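PDB 5VUG: uncharacterized protein Rv2277c from Mycobacterium tuberculosis, which is of unknown cellular role but carries a TIM-barrel glycerophosphodiester phosphodiesterase domain and probably hydrolyses phosphoric diesters. Local coordinates for residues D10-A15 and T121-L126; L29-A34 and G114-D119; A37-M42 and D271-A276; L44-S49 and P107-A112. All coordinates share one frame; numbering follows the deposited sequence.

The four contacts sample one barrel from its interior outward. Contact 1 is the most central: side chains of strands 12-16 and 121-125 meet within the barrel, with strand 41-48 between them. Contact 3 lies at the turn leading into that middle strand, against helix 273-277, and contact 4 along its outer side, against helix 109-114. Contact 2 joins helix 28-36 to the loop following helix 109-114. Contacts 1, 2 and 4 are buried and contact 3 only partly so. Contacts 1 and 4 show apolar touches alone, whereas in contacts 2 and 3 a water also joins the segments, through backbone carbonyls, beside the apolar touches.

Contact 1 of 4, residues D10-A15 and T121-L126; sequences DPMIVA and TLFLDL
Phe-123 receives both Val-14 and Met-12 against its ring, and every touch between 10-15 and 121-126 is apolar. Val-14 supplies the closer pair of methyls: its CG1 lies 3.9 Å from Phe-123 CD2, and its CG2 lies 4.1 Å from Phe-123 CE2. With CG1 anti to the backbone N (chi1 179°), the valine turns both branches toward the CD2 and CE2 atoms of the ring, CG1 approaching obliquely, and the two side chains cross at about a right angle. The second apolar touch is of another kind. Met-12, modelled as selenomethionine, sends its terminal methyl to the ring edge, near the ring plane, with CE 4.2 Å from Phe-123 CE2. A long, flexible side chain suits this place because it carries its end methyl from the strand to the ring.

No hydrogen bond links the two segments, and the topology explains why. In this TIM barrel, strand 41-48 runs between strands 12-16 and 121-125 and is parallel to both, so the CA atoms of Val-14 and Phe-123 stay 8.7 Å apart and only side chains turned into the barrel can meet. The backbone bonds go to other strands instead: Val-14 pairs with Val-268 and Val-270, while Phe-123 pairs with Met-42 and Leu-44. Trp-43 of the intervening strand touches both Val-14 and Phe-123.

Among aromatic neighbours, Trp-201 meets the Phe-123 ring edge-to-face. A flat, wholly apolar ring suits a buried position with partners on several sides. Met-12 is only partly buried, and its side chain comes within about 6 Å (nearest atoms) of a bound calcium ion.

Contact 2 of 4, residues L29-A34 and G114-D119; sequences LAITNA and GATPPD. With CA (calcium ion), chain B.
Ile-31 presses its CG2 methyl onto the Ala-115/Thr-116 corner, and this one branch does nearly all the touching. It lies 3.6 Å from Thr-116 CG2 and 4.0 Å from Ala-115 CB. The chi1 of Ile-31, -68°, sets CG2 opposite the backbone N and so sends the two branches to different neighbours: CG2 to the loop, CG1 with its extended CD1 toward Leu-44 and Ala-112. A beta-branched residue serves both surfaces at once.

Thr-116 is split in the same way. At chi1 60° its OG1 sits between backbone N and carbonyl carbon, where it bonds to Ile-113 O and Arg-150 NH1, leaving CG2 to meet the isoleucine. The segment 114-119 is a loop of the TIM barrel that returns the chain from helix 109-114 to strand 121-125, and helix 28-36 packs beside it in the outer layer.

Ala-115, with one methyl, meets the helix through that methyl and its carbonyl O, which is 3.7 Å from Ile-31 CG2. The same O receives a hydrogen bond from a water, 2.7 Å away, that also bonds to Thr-32 OG1 at 2.8 Å; that hydroxyl bonds to Val-28 O. Farther along the loop, Asp-119 O binds a calcium ion at 2.3 Å, and two waters add to the coordination.

Contact 3 of 4, residues A37-M42 and D271-A276; sequences AGVDGM and DSPLAA
Pro-273 is the bump of this contact, and the hollow that takes it lies between Ala-37 and Val-39. The ring enters with its CB foremost, 3.5 Å from Val-39 CG1 and 3.9 Å from Ala-37 CB; CG follows, 3.8 Å from the same valine methyl. Val-39 forms the wall on one side: with chi1 at -54° its CG1 stands anti to the carbonyl carbon and meets the CB-CG side of the pyrrolidine ring at a slant. Ala-37 forms the other wall, its lone methyl meeting the ring at CB. Leu-274 starts out pointing away, yet its end comes back to the edge of the hollow, bringing CD2 to 4.4 Å from Ala-37 CB.

Between these walls Gly-38 turns the chain. It closes helix 28-36 in a Schellman motif with positive phi (88°), where a CB would collide with the preceding carbonyl O, so glycine is called for. Proline is equally apt in the first turn of helix 273-277, where a backbone N-H has no carbonyl of an earlier turn to reach. Ser-272 caps that helix: its OG accepts from Ala-275 N at 3.0 Å, and it also bonds to Asp-22 OD1. Beside the apolar fit, a water donates to both Ala-37 O, 2.8 Å away, and Pro-273 O, 2.9 Å away, and so joins the end of one helix to the start of another.

Within the TIM barrel, Pro-273 also touches Ala-15 of strand 12-16 and Ala-34 of helix 28-36, so the first turn of helix 273-277 packs against that strand, that helix and the turn leading into strand 41-48.

Contact 4 of 4, residues L44-S49 and P107-A112; sequences LTVQVS and PTLEQA
Leu-44 and Ala-112, with Val-46 and Leu-109, join a strand to an outer helix in the way of a TIM barrel: strand 41-48 turns its alternate residues Leu-44 and Val-46 outward, and helix 109-114 lays Leu-109 and Ala-112 over them. The closer pair is Leu-44 CD1 with Ala-112 CB, 4.0 Å apart. Here the long leucine reaches across the wider backbone gap, 8.7 Å from CA to CA, to the short alanine.

The second pair is slightly more relaxed, with Val-46 CG2 and Leu-109 CD1 at 4.3 Å, although the backbones come nearer here, the CA atoms of Val-46 and Leu-109 being 7.1 Å apart. Leu-109 extends its CG anti to the backbone N (chi1 174°), which carries its methyls inward from the first turn. All four residues are buried and apolar; Pro-54 and Leu-56 of the adjoining strand 54-56 add to the same apolar layer.

Away from the strand the helix turns polar. Glu-110 forms a salt bridge with Arg-144, and Gln-111 is exposed. The helix start is held by a capping box: Thr-108 OG1 accepts from Gln-111 N at 2.9 Å, and in return Thr-108 N donates to Gln-111 OE1, also at 2.9 Å, nearly straight at 165°, meeting a lone pair in the plane of the amide carbonyl.

Contact 1 of 4, residues D10-A15 and T121-L126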
loop_
_atom_site.group_PDB
_atom_site.type_symbol
_atom_site.label_atom_id
_atom_site.label_comp_id
_atom_site.label_asym_id
_atom_site.label_seq_id
_atom_site.Cartn_x
_atom_site.Cartn_y
_atom_site.Cartn_z
ATOM N N ASP A 10 -10.544 10.804 -27.621
ATOM C CA ASP A 10 -9.324 11.188 -26.938
ATOM C C ASP A 10 -9.635 11.741 -25.548
ATOM O O ASP A 10 -10.665 12.393 -25.340
ATOM C CB ASP A 10 -8.600 12.286 -27.723
ATOM C CG ASP A 10 -8.139 11.836 -29.099
ATOM O OD1 ASP A 10 -8.239 10.633 -29.428
ATOM O OD2 ASP A 10 -7.669 12.709 -29.862
ATOM N N PRO A 11 -8.756 11.517 -24.575
ATOM C CA PRO A 11 -8.908 12.200 -23.282
ATOM C C PRO A 11 -8.823 13.710 -23.460
ATOM O O PRO A 11 -8.115 14.213 -24.334
ATOM C CB PRO A 11 -7.719 11.675 -22.464
ATOM C CG PRO A 11 -7.343 10.371 -23.134
ATOM C CD PRO A 11 -7.620 10.581 -24.591
HETATM N N MSE A 12 -9.569 14.437 -22.629
HETATM C CA MSE A 12 -9.421 15.888 -22.557
HETATM C C MSE A 12 -8.001 16.253 -22.159
HETATM O O MSE A 12 -7.440 15.657 -21.231
HETATM C CB MSE A 12 -10.366 16.475 -21.505
HETATM C CG MSE A 12 -11.828 16.486 -21.896
HETATM SE SE MSE A 12 -12.898 16.740 -20.291
HETATM C CE MSE A 12 -12.050 18.378 -19.622
ATOM N N ILE A 13 -7.428 17.255 -22.821
ATOM C CA ILE A 13 -6.125 17.785 -22.430
ATOM C C ILE A 13 -6.350 18.939 -21.462
ATOM O O ILE A 13 -6.922 19.970 -21.840
ATOM C CB ILE A 13 -5.318 18.253 -23.649
ATOM C CG1 ILE A 13 -5.168 17.119 -24.675
ATOM C CG2 ILE A 13 -3.958 18.797 -23.198
ATOM C CD1 ILE A 13 -4.500 15.876 -24.134
ATOM N N VAL A 14 -5.885 18.785 -20.223
ATOM C CA VAL A 14 -6.086 19.796 -19.180
ATOM C C VAL A 14 -4.735 20.410 -18.829
ATOM O O VAL A 14 -3.799 19.690 -18.469
ATOM C CB VAL A 14 -6.781 19.206 -17.938
ATOM C CG1 VAL A 14 -6.965 20.275 -16.858
ATOM C CG2 VAL A 14 -8.131 18.592 -18.311
ATOM N N ALA A 15 -4.628 21.737 -18.929
ATOM C CA ALA A 15 -3.353 22.426 -18.698
ATOM C C ALA A 15 -3.087 22.554 -17.200
ATOM O O ALA A 15 -3.779 23.304 -16.499
ATOM C CB ALA A 15 -3.355 23.800 -19.362
ATOM N N THR A 121 -13.875 24.124 -19.233
ATOM C CA THR A 121 -13.986 23.635 -17.872
ATOM C C THR A 121 -12.760 24.076 -17.090
ATOM O O THR A 121 -11.624 23.944 -17.566
ATOM C CB THR A 121 -14.089 22.110 -17.882
ATOM O OG1 THR A 121 -15.180 21.711 -18.727
ATOM C CG2 THR A 121 -14.320 21.585 -16.467
ATOM N N LEU A 122 -12.997 24.619 -15.901
ATOM C CA LEU A 122 -11.941 25.051 -14.992
ATOM C C LEU A 122 -11.887 24.078 -13.824
ATOM O O LEU A 122 -12.919 23.763 -13.220
ATOM C CB LEU A 122 -12.254 26.447 -14.452
ATOM C CG LEU A 122 -12.605 27.504 -15.502
ATOM C CD1 LEU A 122 -12.894 28.835 -14.840
ATOM C CD2 LEU A 122 -11.474 27.627 -16.526
ATOM N N PHE A 123 -10.692 23.614 -13.502
ATOM C CA PHE A 123 -10.449 22.821 -12.306
ATOM C C PHE A 123 -9.666 23.708 -11.354
ATOM O O PHE A 123 -8.568 24.160 -11.692
ATOM C CB PHE A 123 -9.675 21.549 -12.657
ATOM C CG PHE A 123 -10.424 20.651 -13.598
ATOM C CD1 PHE A 123 -11.315 19.695 -13.109
ATOM C CD2 PHE A 123 -10.307 20.816 -14.973
ATOM C CE1 PHE A 123 -12.028 18.876 -13.979
ATOM C CE2 PHE A 123 -11.020 20.007 -15.848
ATOM C CZ PHE A 123 -11.887 19.038 -15.352
ATOM N N LEU A 124 -10.259 24.009 -10.203
ATOM C CA LEU A 124 -9.705 24.978 -9.267
ATOM C C LEU A 124 -9.188 24.208 -8.064
ATOM O O LEU A 124 -9.978 23.670 -7.280
ATOM C CB LEU A 124 -10.781 25.973 -8.847
ATOM C CG LEU A 124 -11.440 26.724 -10.008
ATOM C CD1 LEU A 124 -12.461 27.741 -9.478
ATOM C CD2 LEU A 124 -10.396 27.395 -10.889
ATOM N N ASP A 125 -7.869 24.161 -7.921
ATOM C CA ASP A 125 -7.219 23.419 -6.846
ATOM C C ASP A 125 -7.048 24.361 -5.657
ATOM O O ASP A 125 -6.308 25.346 -5.732
ATOM C CB ASP A 125 -5.870 22.878 -7.317
ATOM C CG ASP A 125 -5.159 22.051 -6.246
ATOM O OD1 ASP A 125 -5.824 21.574 -5.296
ATOM O OD2 ASP A 125 -3.924 21.883 -6.349
ATOM N N LEU A 126 -7.751 24.069 -4.571
ATOM C CA LEU A 126 -7.742 24.930 -3.393
ATOM C C LEU A 126 -6.889 24.337 -2.276
ATOM O O LEU A 126 -7.030 23.157 -1.951
ATOM C CB LEU A 126 -9.171 25.145 -2.891
ATOM C CG LEU A 126 -10.019 26.286 -3.469
ATOM C CD1 LEU A 126 -10.133 26.247 -4.980
ATOM C CD2 LEU A 126 -11.397 26.293 -2.819
#

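Contact 2 of 4, residues L29-A34 and G114-D119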
loop_
_atom_site.group_PDB
_atom_site.type_symbol
_atom_site.label_atom_id
_atom_site.label_comp_id
_atom_site.label_asym_id
_atom_site.label_seq_id
_atom_site.Cartn_x
_atom_site.Cartn_y
_atom_site.Cartn_z
ATOM N N LEU A 29 -0.808 35.124 -19.043
ATOM C CA LEU A 29 -0.020 34.762 -20.222
ATOM C C LEU A 29 -0.080 33.260 -20.475
ATOM O O LEU A 29 -0.332 32.815 -21.602
ATOM C CB LEU A 29 1.434 35.243 -20.095
ATOM C CG LEU A 29 2.333 34.891 -21.295
ATOM C CD1 LEU A 29 1.846 35.596 -22.542
ATOM C CD2 LEU A 29 3.805 35.226 -21.046
ATOM N N ALA A 30 0.114 32.458 -19.423
ATOM C CA ALA A 30 0.062 31.011 -19.593
ATOM C C ALA A 30 -1.332 30.542 -19.995
ATOM O O ALA A 30 -1.470 29.692 -20.884
ATOM C CB ALA A 30 0.512 30.310 -18.312
ATOM N N ILE A 31 -2.374 31.074 -19.343
ATOM C CA ILE A 31 -3.750 30.690 -19.666
ATOM C C ILE A 31 -4.048 30.970 -21.131
ATOM O O ILE A 31 -4.592 30.119 -21.846
ATOM C CB ILE A 31 -4.747 31.423 -18.750
ATOM C CG1 ILE A 31 -4.623 30.938 -17.301
ATOM C CG2 ILE A 31 -6.194 31.219 -19.263
ATOM C CD1 ILE A 31 -5.301 31.851 -16.282
ATOM N N THR A 32 -3.714 32.180 -21.596
ATOM C CA THR A 32 -4.020 32.551 -22.975
ATOM C C THR A 32 -3.296 31.635 -23.952
ATOM O O THR A 32 -3.872 31.195 -24.961
ATOM C CB THR A 32 -3.617 34.010 -23.220
ATOM O OG1 THR A 32 -4.390 34.870 -22.372
ATOM C CG2 THR A 32 -3.857 34.406 -24.674
ATOM N N ASN A 33 -2.029 31.336 -23.666
ATOM C CA ASN A 33 -1.273 30.460 -24.548
ATOM C C ASN A 33 -1.806 29.037 -24.511
ATOM O O ASN A 33 -1.808 28.360 -25.544
ATOM C CB ASN A 33 0.212 30.521 -24.206
ATOM C CG ASN A 33 0.903 31.706 -24.852
ATOM O OD1 ASN A 33 1.162 32.725 -24.215
ATOM N ND2 ASN A 33 1.200 31.576 -26.127
ATOM N N ALA A 34 -2.280 28.579 -23.345
ATOM C CA ALA A 34 -2.838 27.234 -23.246
ATOM C C ALA A 34 -4.114 27.102 -24.072
ATOM O O ALA A 34 -4.292 26.108 -24.790
ATOM C CB ALA A 34 -3.094 26.878 -21.777
ATOM N N GLY A 114 -12.028 35.283 -16.839
ATOM C CA GLY A 114 -12.259 36.096 -18.022
ATOM C C GLY A 114 -11.315 35.805 -19.173
ATOM O O GLY A 114 -11.652 36.107 -20.328
ATOM N N ALA A 115 -10.142 35.236 -18.887
ATOM C CA ALA A 115 -9.171 34.886 -19.916
ATOM C C ALA A 115 -9.440 33.521 -20.525
ATOM O O ALA A 115 -8.641 33.055 -21.341
ATOM C CB ALA A 115 -7.748 34.910 -19.345
ATOM N N THR A 116 -10.540 32.868 -20.146
ATOM C CA THR A 116 -10.862 31.578 -20.718
ATOM C C THR A 116 -12.180 31.663 -21.474
ATOM O O THR A 116 -13.054 32.473 -21.131
ATOM C CB THR A 116 -10.955 30.472 -19.655
ATOM O OG1 THR A 116 -11.969 30.799 -18.701
ATOM C CG2 THR A 116 -9.627 30.298 -18.941
ATOM N N PRO A 117 -12.347 30.854 -22.514
ATOM C CA PRO A 117 -13.573 30.912 -23.320
ATOM C C PRO A 117 -14.743 30.285 -22.582
ATOM O O PRO A 117 -14.551 29.525 -21.617
ATOM C CB PRO A 117 -13.204 30.108 -24.575
ATOM C CG PRO A 117 -12.120 29.202 -24.132
ATOM C CD PRO A 117 -11.338 29.957 -23.094
ATOM N N PRO A 118 -15.977 30.580 -23.009
ATOM C CA PRO A 118 -17.150 30.192 -22.207
ATOM C C PRO A 118 -17.369 28.696 -22.123
ATOM O O PRO A 118 -18.054 28.235 -21.199
ATOM C CB PRO A 118 -18.314 30.884 -22.930
ATOM C CG PRO A 118 -17.803 31.106 -24.334
ATOM C CD PRO A 118 -16.351 31.401 -24.173
ATOM N N ASP A 119 -16.807 27.924 -23.049
ATOM C CA ASP A 119 -16.945 26.478 -23.033
ATOM C C ASP A 119 -15.929 25.786 -22.135
ATOM O O ASP A 119 -16.027 24.572 -21.947
ATOM C CB ASP A 119 -16.675 25.958 -24.437
ATOM C CG ASP A 119 -15.315 26.377 -24.928
ATOM O OD1 ASP A 119 -15.167 27.550 -25.332
ATOM O OD2 ASP A 119 -14.378 25.558 -24.846
HETATM CA CA CA B . -16.204 22.282 -21.687
HETATM O O HOH W 1 -7.099 34.670 -22.871
HETATM O O HOH W 2 -15.535 22.551 -24.047
HETATM O O HOH W 3 -13.852 22.149 -21.373
#

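Contact 3 of 4, residues A37-M42 and D271-A276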
loop_
_atom_site.group_PDB
_atom_site.type_symbol
_atom_site.label_atom_id
_atom_site.label_comp_id
_atom_site.label_asym_id
_atom_site.label_seq_id
_atom_site.Cartn_x
_atom_site.Cartn_y
_atom_site.Cartn_z
ATOM N N ALA A 37 -3.184 26.745 -27.581
ATOM C CA ALA A 37 -2.646 25.417 -27.852
ATOM C C ALA A 37 -3.717 24.334 -27.888
ATOM O O ALA A 37 -3.377 23.155 -28.026
ATOM C CB ALA A 37 -1.557 25.049 -26.833
ATOM N N GLY A 38 -4.990 24.692 -27.753
ATOM C CA GLY A 38 -6.061 23.742 -27.969
ATOM C C GLY A 38 -6.477 22.917 -26.777
ATOM O O GLY A 38 -7.152 21.897 -26.964
ATOM N N VAL A 39 -6.122 23.321 -25.556
ATOM C CA VAL A 39 -6.504 22.511 -24.397
ATOM C C VAL A 39 -8.022 22.494 -24.228
ATOM O O VAL A 39 -8.749 23.393 -24.676
ATOM C CB VAL A 39 -5.800 22.966 -23.109
ATOM C CG1 VAL A 39 -4.286 23.008 -23.324
ATOM C CG2 VAL A 39 -6.369 24.303 -22.626
ATOM N N ASP A 40 -8.506 21.441 -23.563
ATOM C CA ASP A 40 -9.922 21.232 -23.286
ATOM C C ASP A 40 -10.310 21.596 -21.860
ATOM O O ASP A 40 -11.503 21.597 -21.534
ATOM C CB ASP A 40 -10.269 19.755 -23.507
ATOM C CG ASP A 40 -9.859 19.266 -24.879
ATOM O OD1 ASP A 40 -10.471 19.716 -25.870
ATOM O OD2 ASP A 40 -8.905 18.461 -24.965
ATOM N N GLY A 41 -9.345 21.863 -20.998
ATOM C CA GLY A 41 -9.644 22.239 -19.630
ATOM C C GLY A 41 -8.464 22.991 -19.068
ATOM O O GLY A 41 -7.344 22.887 -19.583
HETATM N N MSE A 42 -8.728 23.750 -18.005
HETATM C CA MSE A 42 -7.751 24.648 -17.399
HETATM C C MSE A 42 -7.685 24.369 -15.895
HETATM O O MSE A 42 -8.672 24.550 -15.177
HETATM C CB MSE A 42 -8.163 26.105 -17.666
HETATM C CG MSE A 42 -7.109 27.157 -17.343
HETATM SE SE MSE A 42 -5.591 27.083 -18.587
HETATM C CE MSE A 42 -6.505 27.473 -20.263
ATOM N N ASP A 271 1.708 19.226 -18.053
ATOM C CA ASP A 271 2.499 20.429 -17.813
ATOM C C ASP A 271 2.792 21.199 -19.091
ATOM O O ASP A 271 3.085 22.398 -19.024
ATOM C CB ASP A 271 3.834 20.091 -17.143
ATOM C CG ASP A 271 3.681 19.673 -15.688
ATOM O OD1 ASP A 271 2.541 19.532 -15.212
ATOM O OD2 ASP A 271 4.719 19.503 -15.009
ATOM N N SER A 272 2.745 20.546 -20.250
ATOM C CA SER A 272 3.069 21.206 -21.515
ATOM C C SER A 272 1.951 21.012 -22.525
ATOM O O SER A 272 1.955 20.035 -23.289
ATOM C CB SER A 272 4.387 20.695 -22.088
ATOM O OG SER A 272 4.666 21.320 -23.328
ATOM N N PRO A 273 0.994 21.934 -22.574
ATOM C CA PRO A 273 0.017 21.925 -23.672
ATOM C C PRO A 273 0.657 21.883 -25.048
ATOM O O PRO A 273 0.098 21.266 -25.961
ATOM C CB PRO A 273 -0.755 23.228 -23.432
ATOM C CG PRO A 273 -0.739 23.359 -21.925
ATOM C CD PRO A 273 0.645 22.910 -21.524
ATOM N N LEU A 274 1.829 22.505 -25.224
ATOM C CA LEU A 274 2.482 22.465 -26.529
ATOM C C LEU A 274 2.924 21.050 -26.891
ATOM O O LEU A 274 2.723 20.603 -28.030
ATOM C CB LEU A 274 3.653 23.452 -26.569
ATOM C CG LEU A 274 3.230 24.920 -26.681
ATOM C CD1 LEU A 274 4.394 25.870 -26.387
ATOM C CD2 LEU A 274 2.643 25.194 -28.070
ATOM N N ALA A 275 3.525 20.325 -25.940
ATOM C CA ALA A 275 3.887 18.934 -26.200
ATOM C C ALA A 275 2.649 18.082 -26.438
ATOM O O ALA A 275 2.651 17.195 -27.301
ATOM C CB ALA A 275 4.696 18.373 -25.032
ATOM N N ALA A 276 1.573 18.354 -25.691
ATOM C CA ALA A 276 0.360 17.548 -25.793
ATOM C C ALA A 276 -0.315 17.705 -27.150
ATOM O O ALA A 276 -0.966 16.765 -27.621
ATOM C CB ALA A 276 -0.609 17.890 -24.658
HETATM O O HOH W 4 -2.754 21.140 -26.187
#

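Contact 4 of 4, residues L44-S49 and P107-A112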
loop_
_atom_site.group_PDB
_atom_site.type_symbol
_atom_site.label_atom_id
_atom_site.label_comp_id
_atom_site.label_asym_id
_atom_site.label_seq_id
_atom_site.Cartn_x
_atom_site.Cartn_y
_atom_site.Cartn_z
ATOM N N LEU A 44 -6.117 25.383 -12.344
ATOM C CA LEU A 44 -5.540 26.588 -11.760
ATOM C C LEU A 44 -5.476 26.430 -10.248
ATOM O O LEU A 44 -6.396 25.866 -9.641
ATOM C CB LEU A 44 -6.417 27.800 -12.103
ATOM C CG LEU A 44 -6.683 28.062 -13.592
ATOM C CD1 LEU A 44 -7.728 29.147 -13.779
ATOM C CD2 LEU A 44 -5.373 28.405 -14.331
ATOM N N THR A 45 -4.413 26.943 -9.622
ATOM C CA THR A 45 -4.258 26.829 -8.173
ATOM C C THR A 45 -4.663 28.153 -7.538
ATOM O O THR A 45 -4.169 29.206 -7.947
ATOM C CB THR A 45 -2.813 26.516 -7.770
ATOM O OG1 THR A 45 -2.197 25.664 -8.741
ATOM C CG2 THR A 45 -2.808 25.839 -6.410
ATOM N N VAL A 46 -5.541 28.102 -6.533
ATOM C CA VAL A 46 -6.199 29.298 -6.008
ATOM C C VAL A 46 -5.864 29.483 -4.528
ATOM O O VAL A 46 -5.943 28.534 -3.736
ATOM C CB VAL A 46 -7.723 29.251 -6.226
ATOM C CG1 VAL A 46 -8.337 30.610 -5.917
ATOM C CG2 VAL A 46 -8.041 28.809 -7.663
ATOM N N GLN A 47 -5.472 30.706 -4.167
ATOM C CA GLN A 47 -5.301 31.148 -2.782
ATOM C C GLN A 47 -6.030 32.481 -2.631
ATOM O O GLN A 47 -6.600 33.000 -3.592
ATOM C CB GLN A 47 -3.813 31.201 -2.380
ATOM C CG GLN A 47 -3.129 29.827 -2.464
ATOM C CD GLN A 47 -1.739 29.827 -1.854
ATOM O OE1 GLN A 47 -1.570 30.171 -0.682
ATOM N NE2 GLN A 47 -0.738 29.436 -2.639
ATOM N N VAL A 48 -6.073 33.033 -1.423
ATOM C CA VAL A 48 -6.836 34.253 -1.181
ATOM C C VAL A 48 -5.953 35.325 -0.543
ATOM O O VAL A 48 -5.138 35.043 0.347
ATOM C CB VAL A 48 -8.135 33.987 -0.378
ATOM C CG1 VAL A 48 -7.842 33.454 1.039
ATOM C CG2 VAL A 48 -9.001 35.235 -0.322
ATOM N N SER A 49 -6.104 36.558 -1.018
ATOM C CA SER A 49 -5.374 37.692 -0.474
ATOM C C SER A 49 -5.837 38.005 0.953
ATOM O O SER A 49 -6.882 37.532 1.423
ATOM C CB SER A 49 -5.623 38.923 -1.342
ATOM O OG SER A 49 -6.960 39.381 -1.184
ATOM N N PRO A 107 -2.392 36.953 -11.207
ATOM C CA PRO A 107 -3.744 37.383 -11.585
ATOM C C PRO A 107 -4.785 37.030 -10.533
ATOM O O PRO A 107 -4.599 36.094 -9.749
ATOM C CB PRO A 107 -4.000 36.569 -12.855
ATOM C CG PRO A 107 -3.297 35.223 -12.535
ATOM C CD PRO A 107 -2.093 35.580 -11.676
ATOM N N THR A 108 -5.905 37.744 -10.525
ATOM C CA THR A 108 -7.015 37.295 -9.704
ATOM C C THR A 108 -7.694 36.109 -10.384
ATOM O O THR A 108 -7.573 35.903 -11.599
ATOM C CB THR A 108 -8.055 38.405 -9.521
ATOM O OG1 THR A 108 -8.615 38.776 -10.796
ATOM C CG2 THR A 108 -7.450 39.627 -8.831
ATOM N N LEU A 109 -8.415 35.317 -9.580
ATOM C CA LEU A 109 -9.236 34.256 -10.155
ATOM C C LEU A 109 -10.225 34.833 -11.156
ATOM O O LEU A 109 -10.464 34.247 -12.220
ATOM C CB LEU A 109 -9.964 33.494 -9.049
ATOM C CG LEU A 109 -10.984 32.446 -9.523
ATOM C CD1 LEU A 109 -10.320 31.325 -10.316
ATOM C CD2 LEU A 109 -11.725 31.887 -8.316
ATOM N N GLU A 110 -10.790 36.001 -10.838
ATOM C CA GLU A 110 -11.756 36.638 -11.729
ATOM C C GLU A 110 -11.126 36.976 -13.079
ATOM O O GLU A 110 -11.732 36.736 -14.135
ATOM C CB GLU A 110 -12.338 37.877 -11.035
ATOM C CG GLU A 110 -13.458 38.567 -11.783
ATOM C CD GLU A 110 -14.453 39.278 -10.862
ATOM O OE1 GLU A 110 -15.410 39.872 -11.392
ATOM O OE2 GLU A 110 -14.298 39.235 -9.618
ATOM N N GLN A 111 -9.899 37.513 -13.070
ATOM C CA GLN A 111 -9.192 37.769 -14.324
ATOM C C GLN A 111 -8.943 36.478 -15.087
ATOM O O GLN A 111 -9.068 36.440 -16.316
ATOM C CB GLN A 111 -7.847 38.450 -14.054
ATOM C CG GLN A 111 -7.911 39.938 -13.762
ATOM C CD GLN A 111 -6.582 40.502 -13.284
ATOM O OE1 GLN A 111 -5.883 39.890 -12.474
ATOM N NE2 GLN A 111 -6.228 41.680 -13.786
ATOM N N ALA A 112 -8.535 35.425 -14.375
ATOM C CA ALA A 112 -8.277 34.136 -15.010
ATOM C C ALA A 112 -9.530 33.584 -15.676
ATOM O O ALA A 112 -9.471 33.082 -16.807
ATOM C CB ALA A 112 -7.772 33.151 -13.960
#